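Local coordinates for protein sensor histidine kinase (Clostridium perfringens, PDB 4ONX) that probably senses an extracellular signal through its Cache domain and relays it to its own histidine kinase region, at residues E67-F72 / I82-M87. Residues are numbered along the deposited sequence; the frame is centred on the assembly and turned at random.
Sequences EYTKHF and IVVADM. With ZN (zinc ion), chain O.
The zinc ion is gripped by E67 OE1 at 2.0 Å and H71 NE2 at 2.1 Å, and the same two atoms of a second subunit complete four ligands. The OE1–zinc–NE2 angle within this chain, about 106°, is near tetrahedral. Glutamate and histidine stand four residues apart, one turn of helix 63-75. E67 extends with CG anti to the backbone N and then bends at chi2, delivering OE1. Its OE2 stays further from the metal, at 2.7 Å, and makes a salt bridge to R64 of the second subunit.

Another flank of the helix packs on strand 81-86. The short axes of 67-72 and 82-86 approach to 9.2 Å and run roughly antiparallel, at 149°, which is consistent with a helix laid against the sheet of a Cache domain. Here T69 CG2 meets V84 CG2 at 4.1 Å, methyl against methyl, the side chains crossing at a slant. With chi1 at 63°, OG1 is turned back to Q66 O, where it is hydrogen-bonded, and the methyl is left for the strand. I82 points its CD1 methyl at T69 O and the base of the F72 ring, though the exact fit is doubtful. F72 also touches T42 and I46 of helix 33-47.

The strand side is thus apolar, whereas the subunit pairing combines zinc ligands, the E67–R64 salt bridge and packing of Y68 on F72 and F72 on I49 of the second subunit. Zinc could therefore stabilise this pairing, although its physiological role is not established by the geometry.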
ATOM      1  N   GLU E  67      -4.277  -5.565  -9.474  1.00 91.77           N
ATOM      2  CA  GLU E  67      -2.868  -5.576  -9.081  1.00 88.79           C
ATOM      3  C   GLU E  67      -2.167  -6.868  -9.524  1.00 87.89           C
ATOM      4  O   GLU E  67      -0.996  -6.847  -9.924  1.00 96.90           O
ATOM      5  CB  GLU E  67      -2.754  -5.372  -7.563  1.00 87.79           C
ATOM      6  CG  GLU E  67      -1.349  -5.077  -7.039  1.00 93.01           C
ATOM      7  CD  GLU E  67      -0.432  -6.284  -6.997  1.00 91.33           C
ATOM      8  OE1 GLU E  67      -0.937  -7.418  -7.028  1.00 97.58           O
ATOM      9  OE2 GLU E  67       0.793  -6.095  -6.904  1.00 92.77           O
ATOM     10  N   TYR E  68      -2.877  -7.991  -9.452  1.00 83.83           N
ATOM     11  CA  TYR E  68      -2.309  -9.279  -9.843  1.00 82.57           C
ATOM     12  C   TYR E  68      -1.689  -9.253 -11.237  1.00 79.95           C
ATOM     13  O   TYR E  68      -0.643  -9.861 -11.467  1.00 77.01           O
ATOM     14  CB  TYR E  68      -3.379 -10.376  -9.774  1.00 84.04           C
ATOM     15  CG  TYR E  68      -2.893 -11.726 -10.260  1.00 80.09           C
ATOM     16  CD1 TYR E  68      -2.212 -12.572  -9.417  1.00 80.25           C
ATOM     17  CD2 TYR E  68      -3.125 -12.146 -11.559  1.00 82.01           C
ATOM     18  CE1 TYR E  68      -1.772 -13.804  -9.847  1.00 87.08           C
ATOM     19  CE2 TYR E  68      -2.690 -13.378 -12.001  1.00 86.86           C
ATOM     20  CZ  TYR E  68      -2.008 -14.204 -11.134  1.00 89.38           C
ATOM     21  OH  TYR E  68      -1.554 -15.440 -11.539  1.00 95.23           O
ATOM     22  N   THR E  69      -2.337  -8.553 -12.158  1.00 77.69           N
ATOM     23  CA  THR E  69      -1.857  -8.488 -13.531  1.00 88.14           C
ATOM     24  C   THR E  69      -0.565  -7.689 -13.675  1.00 94.40           C
ATOM     25  O   THR E  69       0.173  -7.858 -14.648  1.00106.81           O
ATOM     26  CB  THR E  69      -2.888  -7.829 -14.467  1.00 95.08           C
ATOM     27  OG1 THR E  69      -3.101  -6.471 -14.069  1.00 97.03           O
ATOM     28  CG2 THR E  69      -4.209  -8.592 -14.460  1.00 97.29           C
ATOM     29  N   LYS E  70      -0.289  -6.827 -12.708  1.00 94.01           N
ATOM     30  CA  LYS E  70       0.890  -5.969 -12.757  1.00 93.05           C
ATOM     31  C   LYS E  70       2.204  -6.765 -12.714  1.00 89.46           C
ATOM     32  O   LYS E  70       3.195  -6.363 -13.315  1.00 85.61           O
ATOM     33  CB  LYS E  70       0.805  -4.944 -11.616  1.00 98.80           C
ATOM     34  CG  LYS E  70       1.810  -3.796 -11.651  1.00104.51           C
ATOM     35  CD  LYS E  70       1.436  -2.754 -10.597  1.00113.34           C
ATOM     36  CE  LYS E  70       2.445  -1.581 -10.493  1.00124.70           C
ATOM     37  NZ  LYS E  70       3.643  -1.890  -9.653  1.00128.07           N
ATOM     38  N   HIS E  71       2.200  -7.912 -12.041  1.00 82.14           N
ATOM     39  CA  HIS E  71       3.407  -8.732 -11.934  1.00 81.48           C
ATOM     40  C   HIS E  71       3.974  -9.176 -13.267  1.00 81.92           C
ATOM     41  O   HIS E  71       5.190  -9.329 -13.419  1.00 85.50           O
ATOM     42  CB  HIS E  71       3.118  -9.996 -11.137  1.00 78.46           C
ATOM     43  CG  HIS E  71       2.710  -9.728  -9.740  1.00 77.26           C
ATOM     44  ND1 HIS E  71       3.620  -9.587  -8.720  1.00 79.91           N
ATOM     45  CD2 HIS E  71       1.489  -9.554  -9.190  1.00 79.82           C
ATOM     46  CE1 HIS E  71       2.974  -9.344  -7.594  1.00 85.22           C
ATOM     47  NE2 HIS E  71       1.681  -9.323  -7.856  1.00 87.66           N
ATOM     48  N   PHE E  72       3.086  -9.412 -14.221  1.00 78.82           N
ATOM     49  CA  PHE E  72       3.503  -9.931 -15.506  1.00 79.99           C
ATOM     50  C   PHE E  72       4.237  -8.891 -16.326  1.00 79.34           C
ATOM     51  O   PHE E  72       5.224  -9.204 -16.992  1.00 77.73           O
ATOM     52  CB  PHE E  72       2.306 -10.550 -16.215  1.00 80.92           C
ATOM     53  CG  PHE E  72       1.711 -11.680 -15.448  1.00 77.66           C
ATOM     54  CD1 PHE E  72       2.234 -12.947 -15.561  1.00 75.68           C
ATOM     55  CD2 PHE E  72       0.676 -11.458 -14.547  1.00 77.46           C
ATOM     56  CE1 PHE E  72       1.721 -13.991 -14.815  1.00 78.85           C
ATOM     57  CE2 PHE E  72       0.155 -12.498 -13.803  1.00 80.45           C
ATOM     58  CZ  PHE E  72       0.683 -13.771 -13.934  1.00 78.37           C
ATOM     59  N   ILE E  82      -1.085  -6.266 -21.050  1.00 97.09           N
ATOM     60  CA  ILE E  82      -1.946  -7.330 -20.608  1.00 99.71           C
ATOM     61  C   ILE E  82      -3.324  -6.762 -20.413  1.00 98.70           C
ATOM     62  O   ILE E  82      -3.501  -5.755 -19.723  1.00 95.88           O
ATOM     63  CB  ILE E  82      -1.570  -7.920 -19.259  1.00101.81           C
ATOM     64  CG1 ILE E  82      -0.240  -8.642 -19.320  1.00112.36           C
ATOM     65  CG2 ILE E  82      -2.668  -8.868 -18.798  1.00100.65           C
ATOM     66  CD1 ILE E  82       0.074  -9.351 -18.026  1.00116.13           C
ATOM     67  N   VAL E  83      -4.304  -7.448 -20.970  1.00 98.00           N
ATOM     68  CA  VAL E  83      -5.670  -7.031 -20.839  1.00100.06           C
ATOM     69  C   VAL E  83      -6.527  -8.202 -20.460  1.00 99.95           C
ATOM     70  O   VAL E  83      -6.379  -9.289 -21.000  1.00105.63           O
ATOM     71  CB  VAL E  83      -6.186  -6.455 -22.149  1.00106.86           C
ATOM     72  CG1 VAL E  83      -7.688  -6.246 -22.077  1.00110.56           C
ATOM     73  CG2 VAL E  83      -5.458  -5.160 -22.456  1.00109.80           C
ATOM     74  N   VAL E  84      -7.411  -7.969 -19.507  1.00 97.90           N
ATOM     75  CA  VAL E  84      -8.332  -8.975 -19.062  1.00 99.34           C
ATOM     76  C   VAL E  84      -9.698  -8.365 -19.241  1.00103.17           C
ATOM     77  O   VAL E  84     -10.014  -7.318 -18.667  1.00 98.90           O
ATOM     78  CB  VAL E  84      -8.115  -9.339 -17.594  1.00100.66           C
ATOM     79  CG1 VAL E  84      -9.158 -10.356 -17.153  1.00104.61           C
ATOM     80  CG2 VAL E  84      -6.706  -9.875 -17.398  1.00 99.75           C
ATOM     81  N   ALA E  85     -10.513  -9.022 -20.048  1.00112.88           N
ATOM     82  CA  ALA E  85     -11.833  -8.525 -20.342  1.00115.13           C
ATOM     83  C   ALA E  85     -12.891  -9.562 -20.072  1.00119.39           C
ATOM     84  O   ALA E  85     -12.660 -10.761 -20.221  1.00117.19           O
ATOM     85  CB  ALA E  85     -11.900  -8.104 -21.798  1.00114.85           C
ATOM     86  N   ASP E  86     -14.055  -9.085 -19.651  1.00129.77           N
ATOM     87  CA  ASP E  86     -15.198  -9.954 -19.454  1.00133.59           C
ATOM     88  C   ASP E  86     -16.032  -9.761 -20.725  1.00130.77           C
ATOM     89  O   ASP E  86     -15.590  -9.084 -21.654  1.00125.58           O
ATOM     90  CB  ASP E  86     -15.944  -9.632 -18.163  1.00137.30           C
ATOM     91  CG  ASP E  86     -16.534  -8.253 -18.152  1.00143.23           C
ATOM     92  OD1 ASP E  86     -16.489  -7.554 -19.192  1.00138.66           O
ATOM     93  OD2 ASP E  86     -17.044  -7.879 -17.078  1.00157.98           O
HETATM   94  N   MSE E  87     -17.223 -10.337 -20.782  1.00128.51           N
HETATM   95  CA  MSE E  87     -18.019 -10.228 -22.002  1.00129.81           C
HETATM   96  C   MSE E  87     -18.486  -8.821 -22.289  1.00134.05           C
HETATM   97  O   MSE E  87     -18.874  -8.530 -23.415  1.00140.18           O
HETATM   98  CB  MSE E  87     -19.180 -11.212 -21.991  1.00129.90           C
HETATM   99  CG  MSE E  87     -18.741 -12.670 -21.798  1.00126.80           C
HETATM  100 SE   MSE E  87     -17.443 -13.360 -23.124  0.74126.37          SE
HETATM  101  CE  MSE E  87     -17.521 -12.039 -24.560  1.00130.65           C
TER
HETATM  102 ZN    ZN O 201       0.444  -8.718  -6.249  1.00 84.24          ZN